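Local coordinates for outer membrane protein (Bartonella henselae, PDB 2FI9), which is of unknown function, although it is named as an outer membrane protein and belongs to the DUF498/DUF598 family, built here as a compact alpha/beta domain, at residues P13-I18 and C39-I44; G51-Q56 and R82-L87; R61-S66 and V89-K94; Q68-L73 and D117-A122. One frame throughout, in Å; residues are numbered along the deposited sequence.

Contact 1. Residues P13-I18 and C39-I44; sequences PGRAPI and CIPSGI
G14 and G43 meet backbone to backbone, with G14 N only 3.3 Å from G43 CA. The same CA offers its hydrogen to G14 O at 3.5 Å; the angle of 152° at the hydrogen supports reading this as a weak CA-H...O contact. Beside it, R15 lays CG 3.3 Å from I40 O. Its chain then bends at chi3 (-65°), which swings the guanidinium across P41: P41 CG sits 4.0 Å above the guanidinium plane, over its centre. Further along, contact passes to apolar tips. I18 CD1 touches C39 SG at 4.1 Å, and I44 CD1 reaches A16 CB at 4.3 Å.

What positions these groups lies partly in the turn itself and partly outside it. A type I turn from I40 to G43 joins strands 36-40 and 43-47 as a tight hairpin, held by I40 N to G43 O and G43 N to I40 O, both 2.9 Å. G43 closes it at a positive phi of 147°. S42 OG is hydrogen-bonded to Y45 OH, and I18 N to N111 OD1.

Between the two segments there is therefore packing and one CH...O contact but no conventional hydrogen bond; P13 O and S42 O are two acceptors facing each other without a bond. NH1 of R15 is directed to V120 O on the neighbouring strand, while toward the hairpin R15 offers its aliphatic chain and one guanidinium face.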
loop_
_atom_site.group_PDB
_atom_site.type_symbol
_atom_site.label_atom_id
_atom_site.label_comp_id
_atom_site.label_asym_id
_atom_site.label_seq_id
_atom_site.Cartn_x
_atom_site.Cartn_y
_atom_site.Cartn_z
ATOM N N PRO A 13 5.347 10.761 -9.080
ATOM C CA PRO A 13 4.162 11.572 -8.812
ATOM C C PRO A 13 2.805 10.950 -9.185
ATOM O O PRO A 13 1.828 11.680 -9.367
ATOM C CB PRO A 13 4.413 12.818 -9.678
ATOM C CG PRO A 13 5.113 12.271 -10.864
ATOM C CD PRO A 13 5.918 11.066 -10.403
ATOM N N GLY A 14 2.748 9.630 -9.322
ATOM C CA GLY A 14 1.491 8.929 -9.567
ATOM C C GLY A 14 1.681 7.452 -9.267
ATOM O O GLY A 14 2.763 7.039 -8.850
ATOM N N ARG A 15 0.648 6.651 -9.491
ATOM C CA ARG A 15 0.775 5.196 -9.335
ATOM C C ARG A 15 1.456 4.585 -10.555
ATOM O O ARG A 15 1.318 5.097 -11.657
ATOM C CB ARG A 15 -0.597 4.568 -9.156
ATOM C CG ARG A 15 -1.213 4.861 -7.803
ATOM C CD ARG A 15 -2.700 4.609 -7.803
ATOM N NE ARG A 15 -3.406 5.525 -8.703
ATOM C CZ ARG A 15 -4.714 5.472 -8.931
ATOM N NH1 ARG A 15 -5.465 4.545 -8.328
ATOM N NH2 ARG A 15 -5.273 6.347 -9.755
ATOM N N ALA A 16 2.169 3.484 -10.350
ATOM C CA ALA A 16 2.797 2.720 -11.438
ATOM C C ALA A 16 2.740 1.254 -11.043
ATOM O O ALA A 16 2.686 0.953 -9.862
ATOM C CB ALA A 16 4.250 3.148 -11.617
ATOM N N PRO A 17 2.770 0.327 -12.019
ATOM C CA PRO A 17 2.893 -1.065 -11.558
ATOM C C PRO A 17 4.163 -1.245 -10.725
ATOM O O PRO A 17 5.179 -0.585 -10.989
ATOM C CB PRO A 17 2.996 -1.877 -12.856
ATOM C CG PRO A 17 2.534 -0.964 -13.945
ATOM C CD PRO A 17 2.660 0.450 -13.477
ATOM N N ILE A 18 4.093 -2.112 -9.722
ATOM C CA ILE A 18 5.262 -2.470 -8.929
ATOM C C ILE A 18 5.882 -3.693 -9.605
ATOM O O ILE A 18 5.285 -4.781 -9.608
ATOM C CB ILE A 18 4.886 -2.761 -7.445
ATOM C CG1 ILE A 18 4.173 -1.569 -6.795
ATOM C CG2 ILE A 18 6.114 -3.184 -6.624
ATOM C CD1 ILE A 18 4.807 -0.213 -7.014
ATOM N N CYS A 39 1.310 3.658 -2.112
ATOM C CA CYS A 39 1.049 3.971 -3.502
ATOM C C CYS A 39 -0.352 4.514 -3.563
ATOM O O CYS A 39 -1.316 3.791 -3.326
ATOM C CB CYS A 39 1.126 2.702 -4.357
ATOM S SG CYS A 39 2.652 1.769 -4.172
ATOM N N ILE A 40 -0.470 5.799 -3.846
ATOM C CA ILE A 40 -1.765 6.470 -3.826
ATOM C C ILE A 40 -1.873 7.346 -5.090
ATOM O O ILE A 40 -0.885 7.504 -5.810
ATOM C CB ILE A 40 -1.948 7.264 -2.506
ATOM C CG1 ILE A 40 -0.755 8.209 -2.288
ATOM C CG2 ILE A 40 -2.060 6.295 -1.345
ATOM C CD1 ILE A 40 -0.869 9.089 -1.041
ATOM N N PRO A 41 -3.078 7.844 -5.419
ATOM C CA PRO A 41 -3.162 8.636 -6.664
ATOM C C PRO A 41 -2.115 9.745 -6.825
ATOM O O PRO A 41 -1.703 10.026 -7.969
ATOM C CB PRO A 41 -4.585 9.200 -6.617
ATOM C CG PRO A 41 -5.335 8.112 -5.936
ATOM C CD PRO A 41 -4.406 7.673 -4.804
ATOM N N SER A 42 -1.687 10.369 -5.720
ATOM C CA SER A 42 -0.704 11.481 -5.801
ATOM C C SER A 42 0.755 11.006 -5.938
ATOM O O SER A 42 1.657 11.816 -6.138
ATOM C CB SER A 42 -0.819 12.403 -4.589
ATOM O OG SER A 42 -0.382 11.736 -3.408
ATOM N N GLY A 43 0.982 9.702 -5.798
ATOM C CA GLY A 43 2.304 9.146 -6.044
ATOM C C GLY A 43 2.684 7.962 -5.198
ATOM O O GLY A 43 1.850 7.396 -4.481
ATOM N N ILE A 44 3.952 7.592 -5.290
ATOM C CA ILE A 44 4.526 6.530 -4.481
ATOM C C ILE A 44 5.475 7.195 -3.499
ATOM O O ILE A 44 6.410 7.888 -3.923
ATOM C CB ILE A 44 5.305 5.525 -5.365
ATOM C CG1 ILE A 44 4.377 4.963 -6.451
ATOM C CG2 ILE A 44 5.899 4.382 -4.507
ATOM C CD1 ILE A 44 5.038 4.037 -7.463
#

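Contact 2. Residues G51-Q56 and R82-L87; sequences GPVPTQ and RLPEEL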
loop_
_atom_site.group_PDB
_atom_site.type_symbol
_atom_site.label_atom_id
_atom_site.label_comp_id
_atom_site.label_asym_id
_atom_site.label_seq_id
_atom_site.Cartn_x
_atom_site.Cartn_y
_atom_site.Cartn_z
ATOM N N GLY A 51 7.603 -2.324 11.257
ATOM C CA GLY A 51 6.987 -3.637 11.314
ATOM C C GLY A 51 5.835 -3.750 10.351
ATOM O O GLY A 51 5.336 -2.739 9.859
ATOM N N PRO A 52 5.408 -4.989 10.078
ATOM C CA PRO A 52 4.412 -5.281 9.054
ATOM C C PRO A 52 2.977 -4.836 9.362
ATOM O O PRO A 52 2.153 -4.799 8.445
ATOM C CB PRO A 52 4.497 -6.800 8.923
ATOM C CG PRO A 52 4.993 -7.256 10.226
ATOM C CD PRO A 52 5.918 -6.215 10.720
ATOM N N VAL A 53 2.681 -4.495 10.613
ATOM C CA VAL A 53 1.338 -4.020 10.964
ATOM C C VAL A 53 1.307 -2.494 10.879
ATOM O O VAL A 53 2.048 -1.823 11.595
ATOM C CB VAL A 53 0.897 -4.419 12.394
ATOM C CG1 VAL A 53 -0.549 -4.017 12.609
ATOM C CG2 VAL A 53 1.077 -5.921 12.666
ATOM N N PRO A 54 0.454 -1.939 10.000
ATOM C CA PRO A 54 0.443 -0.502 9.818
ATOM C C PRO A 54 -0.093 0.235 11.037
ATOM O O PRO A 54 -0.895 -0.319 11.803
ATOM C CB PRO A 54 -0.494 -0.295 8.625
ATOM C CG PRO A 54 -1.295 -1.485 8.531
ATOM C CD PRO A 54 -0.554 -2.621 9.167
ATOM N N THR A 55 0.381 1.465 11.209
ATOM C CA THR A 55 -0.086 2.343 12.264
ATOM C C THR A 55 -1.020 3.390 11.657
ATOM O O THR A 55 -1.176 3.470 10.430
ATOM C CB THR A 55 1.090 3.062 12.954
ATOM O OG1 THR A 55 1.693 3.971 12.029
ATOM C CG2 THR A 55 2.135 2.062 13.422
ATOM N N GLN A 56 -1.644 4.188 12.521
ATOM C CA GLN A 56 -2.480 5.297 12.072
ATOM C C GLN A 56 -1.698 6.270 11.183
ATOM O O GLN A 56 -2.184 6.660 10.120
ATOM C CB GLN A 56 -3.139 5.976 13.281
ATOM C CG GLN A 56 -4.046 4.981 14.038
ATOM C CD GLN A 56 -4.535 5.459 15.399
ATOM O OE1 GLN A 56 -4.710 6.659 15.633
ATOM N NE2 GLN A 56 -4.786 4.505 16.296
ATOM N N ARG A 82 -3.847 -9.387 10.590
ATOM C CA ARG A 82 -5.097 -8.646 10.786
ATOM C C ARG A 82 -4.884 -7.157 10.851
ATOM O O ARG A 82 -3.888 -6.683 11.383
ATOM C CB ARG A 82 -5.780 -9.103 12.088
ATOM C CG ARG A 82 -6.226 -10.555 12.067
ATOM C CD ARG A 82 -7.419 -10.826 11.125
ATOM N NE ARG A 82 -8.369 -9.710 11.039
ATOM C CZ ARG A 82 -9.157 -9.284 12.024
ATOM N NH1 ARG A 82 -9.133 -9.867 13.219
ATOM N NH2 ARG A 82 -9.970 -8.258 11.807
ATOM N N LEU A 83 -5.838 -6.419 10.306
ATOM C CA LEU A 83 -5.831 -4.975 10.388
ATOM C C LEU A 83 -6.312 -4.601 11.796
ATOM O O LEU A 83 -7.348 -5.089 12.237
ATOM C CB LEU A 83 -6.771 -4.402 9.335
ATOM C CG LEU A 83 -6.740 -2.902 9.109
ATOM C CD1 LEU A 83 -5.339 -2.461 8.721
ATOM C CD2 LEU A 83 -7.745 -2.555 8.017
ATOM N N PRO A 84 -5.530 -3.779 12.524
ATOM C CA PRO A 84 -5.904 -3.383 13.881
ATOM C C PRO A 84 -7.239 -2.641 13.892
ATOM O O PRO A 84 -7.581 -1.946 12.927
ATOM C CB PRO A 84 -4.773 -2.442 14.311
ATOM C CG PRO A 84 -3.631 -2.727 13.377
ATOM C CD PRO A 84 -4.232 -3.209 12.105
ATOM N N GLU A 85 -7.962 -2.784 14.990
ATOM C CA GLU A 85 -9.293 -2.210 15.188
ATOM C C GLU A 85 -9.345 -0.702 14.860
ATOM O O GLU A 85 -10.243 -0.231 14.163
ATOM C CB GLU A 85 -9.732 -2.484 16.634
ATOM C CG GLU A 85 -11.093 -1.931 17.036
ATOM C CD GLU A 85 -11.501 -2.342 18.445
ATOM O OE1 GLU A 85 -10.734 -3.060 19.124
ATOM O OE2 GLU A 85 -12.599 -1.952 18.890
ATOM N N GLU A 86 -8.374 0.037 15.383
ATOM C CA GLU A 86 -8.262 1.477 15.195
ATOM C C GLU A 86 -8.216 1.873 13.713
ATOM O O GLU A 86 -8.850 2.843 13.301
ATOM C CB GLU A 86 -7.003 1.982 15.906
ATOM C CG GLU A 86 -7.025 1.816 17.426
ATOM C CD GLU A 86 -6.631 0.407 17.941
ATOM O OE1 GLU A 86 -6.460 -0.567 17.165
ATOM O OE2 GLU A 86 -6.502 0.281 19.179
ATOM N N LEU A 87 -7.475 1.110 12.920
ATOM C CA LEU A 87 -7.341 1.368 11.491
ATOM C C LEU A 87 -8.598 0.979 10.721
ATOM O O LEU A 87 -8.954 1.632 9.750
ATOM C CB LEU A 87 -6.125 0.613 10.936
ATOM C CG LEU A 87 -4.789 1.351 11.090
ATOM C CD1 LEU A 87 -4.300 1.456 12.518
ATOM C CD2 LEU A 87 -3.725 0.697 10.212
#
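V53 and P84 slide past each other in opposite directions, and they come unusually close: V53 CG1 lies 3.4 Å from P84 CG, tighter than ordinary van der Waals contact. The valine manages this by setting CG1 opposite its own backbone N (chi1 -174°). P54, the next residue, is met by two leucines at different inclinations. L83 crosses its ring at about a right angle, with L83 CD1 4.2 Å from P54 CG. L87 comes over at a slant, placing CD2 3.7 Å from P54 CG and 3.4 Å from P54 O. The two methyl groups of L87 divide the loop between them, since CD1 turns instead to Q56, 3.8 Å from its CG.

Q56 runs extended beyond CG, and its amide passes obliquely over the base of E86. Q56 NE2 stands 3.4 Å from E86 CB, while the amide and carboxylate planes are 25° apart. The end of E86 leads away from the loop, so this is an approach to carbon and not a polar pairing.

P84 occupies the N-cap position of helix 85-93, its carbonyl accepting a weak bond from L87 N. On the loop side T55 N is bonded to D58 OD2, ahead of helix 60-64. Beneath both segments, P54 and L83 rest on I74 of strand 71-75.

Every close approach across the contact ends on at least one carbon atom. Apolar packing, buried at P54, L83 and L87 and open toward the surface at V53, Q56 and E86, thus joins the loop to the start of the helix.

Contact 3. Residues R61-S66 and V89-K94; sequences RVLEES and VLLWEK
L63 sets CG opposite its carbonyl carbon (chi1 -64°) and extends its branch toward helix 85-93, where its two methyls are shared among three residues. CD1 of L63 meets L90 CB at 4.0 Å, the two side chains crossing at about a right angle. Its CD2 lies 3.7 Å from L90 O and also packs on L91 CD2 at 3.9 Å. K94 bends at chi2 (-72°), which folds its methylene chain back over the end of helix 60-64. K94 CG consequently touches L63 CD2 at 3.8 Å, and K94 CD comes to 3.4 Å from S66 OG.

That hydroxyl is itself turned back along its own segment: at chi1 63°, S66 OG gives a weak bond to L63 O, 3.1 Å away. Deeper in, V62 CG1 approaches L91 CD2 at 4.2 Å, and both of these side chains rest on L72 of strand 71-75.

Aliphatic side chains thus join two helices lying next to each other on one face of the mixed sheet. Helix 85-93 is the connection between the parallel, adjacent strands 71-75 and 97-101, the arrangement of a beta-alpha-beta crossover in an alpha/beta fold.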
loop_
_atom_site.group_PDB
_atom_site.type_symbol
_atom_site.label_atom_id
_atom_site.label_comp_id
_atom_site.label_asym_id
_atom_site.label_seq_id
_atom_site.Cartn_x
_atom_site.Cartn_y
_atom_site.Cartn_z
ATOM N N ARG A 61 -1.757 9.312 4.701
ATOM C CA ARG A 61 -1.865 9.836 3.336
ATOM C C ARG A 61 -3.061 9.250 2.586
ATOM O O ARG A 61 -3.678 9.936 1.744
ATOM C CB ARG A 61 -0.583 9.597 2.545
ATOM C CG ARG A 61 0.492 10.637 2.779
ATOM C CD ARG A 61 1.657 10.395 1.821
ATOM N NE ARG A 61 2.766 11.325 2.024
ATOM C CZ ARG A 61 2.848 12.544 1.485
ATOM N NH1 ARG A 61 1.880 13.020 0.703
ATOM N NH2 ARG A 61 3.914 13.300 1.721
ATOM N N VAL A 62 -3.369 7.984 2.887
ATOM C CA VAL A 62 -4.531 7.312 2.320
ATOM C C VAL A 62 -5.807 8.000 2.793
ATOM O O VAL A 62 -6.674 8.330 1.983
ATOM C CB VAL A 62 -4.566 5.816 2.689
ATOM C CG1 VAL A 62 -5.893 5.178 2.289
ATOM C CG2 VAL A 62 -3.443 5.104 2.016
ATOM N N LEU A 63 -5.912 8.234 4.096
ATOM C CA LEU A 63 -7.092 8.880 4.641
ATOM C C LEU A 63 -7.261 10.262 3.992
ATOM O O LEU A 63 -8.363 10.655 3.598
ATOM C CB LEU A 63 -6.989 8.986 6.171
ATOM C CG LEU A 63 -6.955 7.619 6.895
ATOM C CD1 LEU A 63 -6.739 7.805 8.387
ATOM C CD2 LEU A 63 -8.230 6.799 6.656
ATOM N N GLU A 64 -6.159 10.985 3.871
ATOM C CA GLU A 64 -6.189 12.353 3.358
ATOM C C GLU A 64 -6.613 12.432 1.885
ATOM O O GLU A 64 -7.153 13.446 1.439
ATOM C CB GLU A 64 -4.817 13.009 3.561
ATOM C CG GLU A 64 -4.472 13.276 5.049
ATOM C CD GLU A 64 -2.972 13.525 5.286
ATOM O OE1 GLU A 64 -2.251 13.809 4.303
ATOM O OE2 GLU A 64 -2.514 13.463 6.451
ATOM N N GLU A 65 -6.359 11.361 1.133
ATOM C CA GLU A 65 -6.701 11.309 -0.287
ATOM C C GLU A 65 -7.896 10.387 -0.538
ATOM O O GLU A 65 -8.081 9.886 -1.653
ATOM C CB GLU A 65 -5.495 10.829 -1.094
ATOM C CG GLU A 65 -4.325 11.769 -1.039
ATOM C CD GLU A 65 -3.262 11.469 -2.094
ATOM O OE1 GLU A 65 -3.547 10.794 -3.121
ATOM O OE2 GLU A 65 -2.125 11.924 -1.880
ATOM N N SER A 66 -8.728 10.208 0.482
ATOM C CA SER A 66 -9.794 9.196 0.441
ATOM C C SER A 66 -10.850 9.498 -0.626
ATOM O O SER A 66 -11.512 8.592 -1.115
ATOM C CB SER A 66 -10.442 9.037 1.811
ATOM O OG SER A 66 -11.071 10.240 2.223
ATOM N N VAL A 89 -11.682 1.140 11.822
ATOM C CA VAL A 89 -12.564 2.292 12.060
ATOM C C VAL A 89 -12.243 3.497 11.163
ATOM O O VAL A 89 -13.128 4.011 10.481
ATOM C CB VAL A 89 -12.553 2.709 13.555
ATOM C CG1 VAL A 89 -13.407 3.950 13.803
ATOM C CG2 VAL A 89 -13.074 1.553 14.408
ATOM N N LEU A 90 -10.997 3.957 11.184
ATOM C CA LEU A 90 -10.588 5.113 10.366
ATOM C C LEU A 90 -10.879 4.905 8.876
ATOM O O LEU A 90 -11.418 5.799 8.205
ATOM C CB LEU A 90 -9.101 5.393 10.573
ATOM C CG LEU A 90 -8.662 5.888 11.955
ATOM C CD1 LEU A 90 -7.167 5.647 12.134
ATOM C CD2 LEU A 90 -9.005 7.342 12.147
ATOM N N LEU A 91 -10.517 3.735 8.354
ATOM C CA LEU A 91 -10.755 3.425 6.936
ATOM C C LEU A 91 -12.257 3.375 6.631
ATOM O O LEU A 91 -12.733 3.920 5.620
ATOM C CB LEU A 91 -10.049 2.134 6.543
ATOM C CG LEU A 91 -8.526 2.297 6.474
ATOM C CD1 LEU A 91 -7.797 0.939 6.531
ATOM C CD2 LEU A 91 -8.107 3.178 5.235
ATOM N N TRP A 92 -13.013 2.754 7.539
ATOM C CA TRP A 92 -14.463 2.695 7.415
ATOM C C TRP A 92 -15.095 4.085 7.361
ATOM O O TRP A 92 -15.992 4.320 6.557
ATOM C CB TRP A 92 -15.056 1.867 8.574
ATOM C CG TRP A 92 -16.550 1.726 8.533
ATOM C CD1 TRP A 92 -17.260 0.684 8.010
ATOM C CD2 TRP A 92 -17.518 2.653 9.046
ATOM N NE1 TRP A 92 -18.604 0.902 8.161
ATOM C CE2 TRP A 92 -18.792 2.105 8.791
ATOM C CE3 TRP A 92 -17.428 3.891 9.703
ATOM C CZ2 TRP A 92 -19.973 2.748 9.168
ATOM C CZ3 TRP A 92 -18.604 4.545 10.068
ATOM C CH2 TRP A 92 -19.863 3.964 9.807
ATOM N N GLU A 93 -14.625 4.995 8.218
ATOM C CA GLU A 93 -15.133 6.374 8.275
ATOM C C GLU A 93 -14.950 7.121 6.960
ATOM O O GLU A 93 -15.663 8.069 6.682
ATOM C CB GLU A 93 -14.403 7.175 9.347
ATOM C CG GLU A 93 -14.634 6.733 10.765
ATOM C CD GLU A 93 -13.806 7.534 11.766
ATOM O OE1 GLU A 93 -12.951 8.353 11.354
ATOM O OE2 GLU A 93 -14.012 7.346 12.977
ATOM N N LYS A 94 -13.965 6.702 6.171
ATOM C CA LYS A 94 -13.658 7.371 4.902
ATOM C C LYS A 94 -14.177 6.553 3.723
ATOM O O LYS A 94 -13.857 6.853 2.572
ATOM C CB LYS A 94 -12.151 7.579 4.773
ATOM C CG LYS A 94 -11.542 8.529 5.797
ATOM C CD LYS A 94 -11.917 9.959 5.517
ATOM C CE LYS A 94 -11.270 10.891 6.498
ATOM N NZ LYS A 94 -11.853 12.239 6.334
#

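Contact 4. Residues Q68-L73 and D117-A122; sequences QIEVLL and DRAVAA
The flat groups here are peptide units, and the carbonyl of A119 is addressed by two consecutive N-H groups of the facing segment. E70 N binds A119 O at 2.9 Å in the carbonyl plane, whereas V71 N, 3.2 Å from the same A119 O, is tilted 19° out of it. The pattern then becomes regular: A121 N bonds to V71 O at 2.8 Å, and L73 N to A121 O at 2.9 Å. This last bond is almost straight, 173° at the hydrogen, although its donor stands 27° off the carbonyl plane. A121 N and A121 O thus bond to V71 and L73, on either side of L72 in sequence, which is the parallel pattern for strands 71-75 and 120-124.

On one face of the sheet, the A121 methyl is met by I69 CG2 and by L72 CD1, in each case 3.7 Å from A121 CB. On the other, V71 and V120 lie side by side and point the same way; V120 CG2 is 3.8 Å from both V71 CG1 and L73 CD1. Helix 103-115 covers this second face, with F110 against L73 and A122.

A119 is also the centre of an inverse gamma turn, shortly after D117, the C-prime residue of the Schellman motif that ends helix 103-115. The neighbouring strands are bonded too, C39 to A122 and D99 to L72. Directed backbone bonds therefore set the register in the sheet interior, while the small methyl of A121 lets I69 and L72 pack close to the strand.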
loop_
_atom_site.group_PDB
_atom_site.type_symbol
_atom_site.label_atom_id
_atom_site.label_comp_id
_atom_site.label_asym_id
_atom_site.label_seq_id
_atom_site.Cartn_x
_atom_site.Cartn_y
_atom_site.Cartn_z
ATOM N N GLN A 68 -10.277 10.003 -3.565
ATOM C CA GLN A 68 -9.802 9.382 -4.816
ATOM C C GLN A 68 -9.415 7.912 -4.652
ATOM O O GLN A 68 -8.839 7.317 -5.555
ATOM C CB GLN A 68 -8.609 10.156 -5.398
ATOM C CG GLN A 68 -8.968 11.448 -6.144
ATOM C CD GLN A 68 -8.873 12.694 -5.266
ATOM O OE1 GLN A 68 -9.259 13.795 -5.689
ATOM N NE2 GLN A 68 -8.345 12.537 -4.050
ATOM N N ILE A 69 -9.720 7.342 -3.494
ATOM C CA ILE A 69 -9.376 5.950 -3.178
ATOM C C ILE A 69 -10.633 5.207 -2.765
ATOM O O ILE A 69 -11.280 5.590 -1.787
ATOM C CB ILE A 69 -8.311 5.875 -2.038
ATOM C CG1 ILE A 69 -7.021 6.592 -2.483
ATOM C CG2 ILE A 69 -8.022 4.426 -1.644
ATOM C CD1 ILE A 69 -6.056 6.896 -1.353
ATOM N N GLU A 70 -10.983 4.153 -3.509
ATOM C CA GLU A 70 -12.094 3.261 -3.115
ATOM C C GLU A 70 -11.609 2.017 -2.393
ATOM O O GLU A 70 -12.321 1.465 -1.538
ATOM C CB GLU A 70 -12.903 2.802 -4.320
ATOM C CG GLU A 70 -13.651 3.913 -5.040
ATOM C CD GLU A 70 -14.916 3.405 -5.707
ATOM O OE1 GLU A 70 -15.735 2.748 -5.009
ATOM O OE2 GLU A 70 -15.095 3.661 -6.923
ATOM N N VAL A 71 -10.416 1.557 -2.747
ATOM C CA VAL A 71 -9.895 0.306 -2.166
ATOM C C VAL A 71 -8.417 0.434 -1.788
ATOM O O VAL A 71 -7.610 0.971 -2.562
ATOM C CB VAL A 71 -10.168 -0.948 -3.083
ATOM C CG1 VAL A 71 -9.615 -0.768 -4.459
ATOM C CG2 VAL A 71 -9.616 -2.252 -2.459
ATOM N N LEU A 72 -8.100 0.003 -0.567
ATOM C CA LEU A 72 -6.736 -0.051 -0.094
ATOM C C LEU A 72 -6.284 -1.501 0.139
ATOM O O LEU A 72 -6.907 -2.251 0.925
ATOM C CB LEU A 72 -6.584 0.761 1.199
ATOM C CG LEU A 72 -5.181 0.685 1.818
ATOM C CD1 LEU A 72 -4.117 1.343 0.928
ATOM C CD2 LEU A 72 -5.198 1.308 3.193
ATOM N N LEU A 73 -5.208 -1.892 -0.538
ATOM C CA LEU A 73 -4.603 -3.197 -0.304
ATOM C C LEU A 73 -3.477 -2.974 0.682
ATOM O O LEU A 73 -2.720 -2.009 0.550
ATOM C CB LEU A 73 -4.062 -3.789 -1.607
ATOM C CG LEU A 73 -5.087 -3.813 -2.746
ATOM C CD1 LEU A 73 -4.432 -4.163 -4.066
ATOM C CD2 LEU A 73 -6.212 -4.797 -2.410
ATOM N N ASP A 117 -7.872 0.272 -14.090
ATOM C CA ASP A 117 -8.257 1.654 -13.772
ATOM C C ASP A 117 -9.163 1.796 -12.551
ATOM O O ASP A 117 -10.004 2.692 -12.497
ATOM C CB ASP A 117 -8.910 2.343 -14.986
ATOM C CG ASP A 117 -8.004 2.368 -16.205
ATOM O OD1 ASP A 117 -6.825 2.774 -16.080
ATOM O OD2 ASP A 117 -8.475 1.974 -17.296
ATOM N N ARG A 118 -8.994 0.915 -11.570
ATOM C CA ARG A 118 -9.752 1.009 -10.313
ATOM C C ARG A 118 -9.093 2.075 -9.444
ATOM O O ARG A 118 -7.876 2.287 -9.542
ATOM C CB ARG A 118 -9.760 -0.331 -9.572
ATOM C CG ARG A 118 -10.018 -1.582 -10.444
ATOM C CD ARG A 118 -11.378 -1.577 -11.161
ATOM N NE ARG A 118 -12.468 -1.398 -10.204
ATOM C CZ ARG A 118 -13.025 -2.373 -9.494
ATOM N NH1 ARG A 118 -13.996 -2.092 -8.635
ATOM N NH2 ARG A 118 -12.609 -3.630 -9.621
ATOM N N ALA A 119 -9.885 2.743 -8.602
ATOM C CA ALA A 119 -9.351 3.700 -7.628
ATOM C C ALA A 119 -8.674 2.933 -6.474
ATOM O O ALA A 119 -9.186 2.887 -5.357
ATOM C CB ALA A 119 -10.470 4.643 -7.106
ATOM N N VAL A 120 -7.518 2.342 -6.767
ATOM C CA VAL A 120 -6.817 1.458 -5.835
ATOM C C VAL A 120 -5.565 2.122 -5.265
ATOM O O VAL A 120 -4.856 2.888 -5.966
ATOM C CB VAL A 120 -6.449 0.099 -6.527
ATOM C CG1 VAL A 120 -5.458 0.306 -7.644
ATOM C CG2 VAL A 120 -5.948 -0.967 -5.502
ATOM N N ALA A 121 -5.315 1.829 -3.993
ATOM C CA ALA A 121 -4.136 2.279 -3.281
ATOM C C ALA A 121 -3.512 1.052 -2.652
ATOM O O ALA A 121 -4.189 0.048 -2.446
ATOM C CB ALA A 121 -4.513 3.311 -2.190
ATOM N N ALA A 122 -2.226 1.130 -2.332
ATOM C CA ALA A 122 -1.548 0.038 -1.632
ATOM C C ALA A 122 -0.597 0.575 -0.573
ATOM O O ALA A 122 0.083 1.579 -0.793
ATOM C CB ALA A 122 -0.781 -0.824 -2.628
#

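From the N terminus, contact 1 comes first and closes by itself, returning the chain from 13-18 to the hairpin at 39-44 after an excursion made mostly of beta strands. Contacts 2, 3 and 4 then open in succession at 51-56, 61-66 and 68-73 and close in the same order at 82-87, 89-94 and 117-122, so all three cross one another. Contacts 2 and 3 share helix 85-93, with centres 13 Å apart. Contact 3 packs its helices on the strand that contact 4 pairs. Contact 4 joins contact 1 within the mixed sheet, where strands 36-40 and 120-124 are neighbours, whereas contacts 1 and 2 lie on opposite sides of the chain's centre.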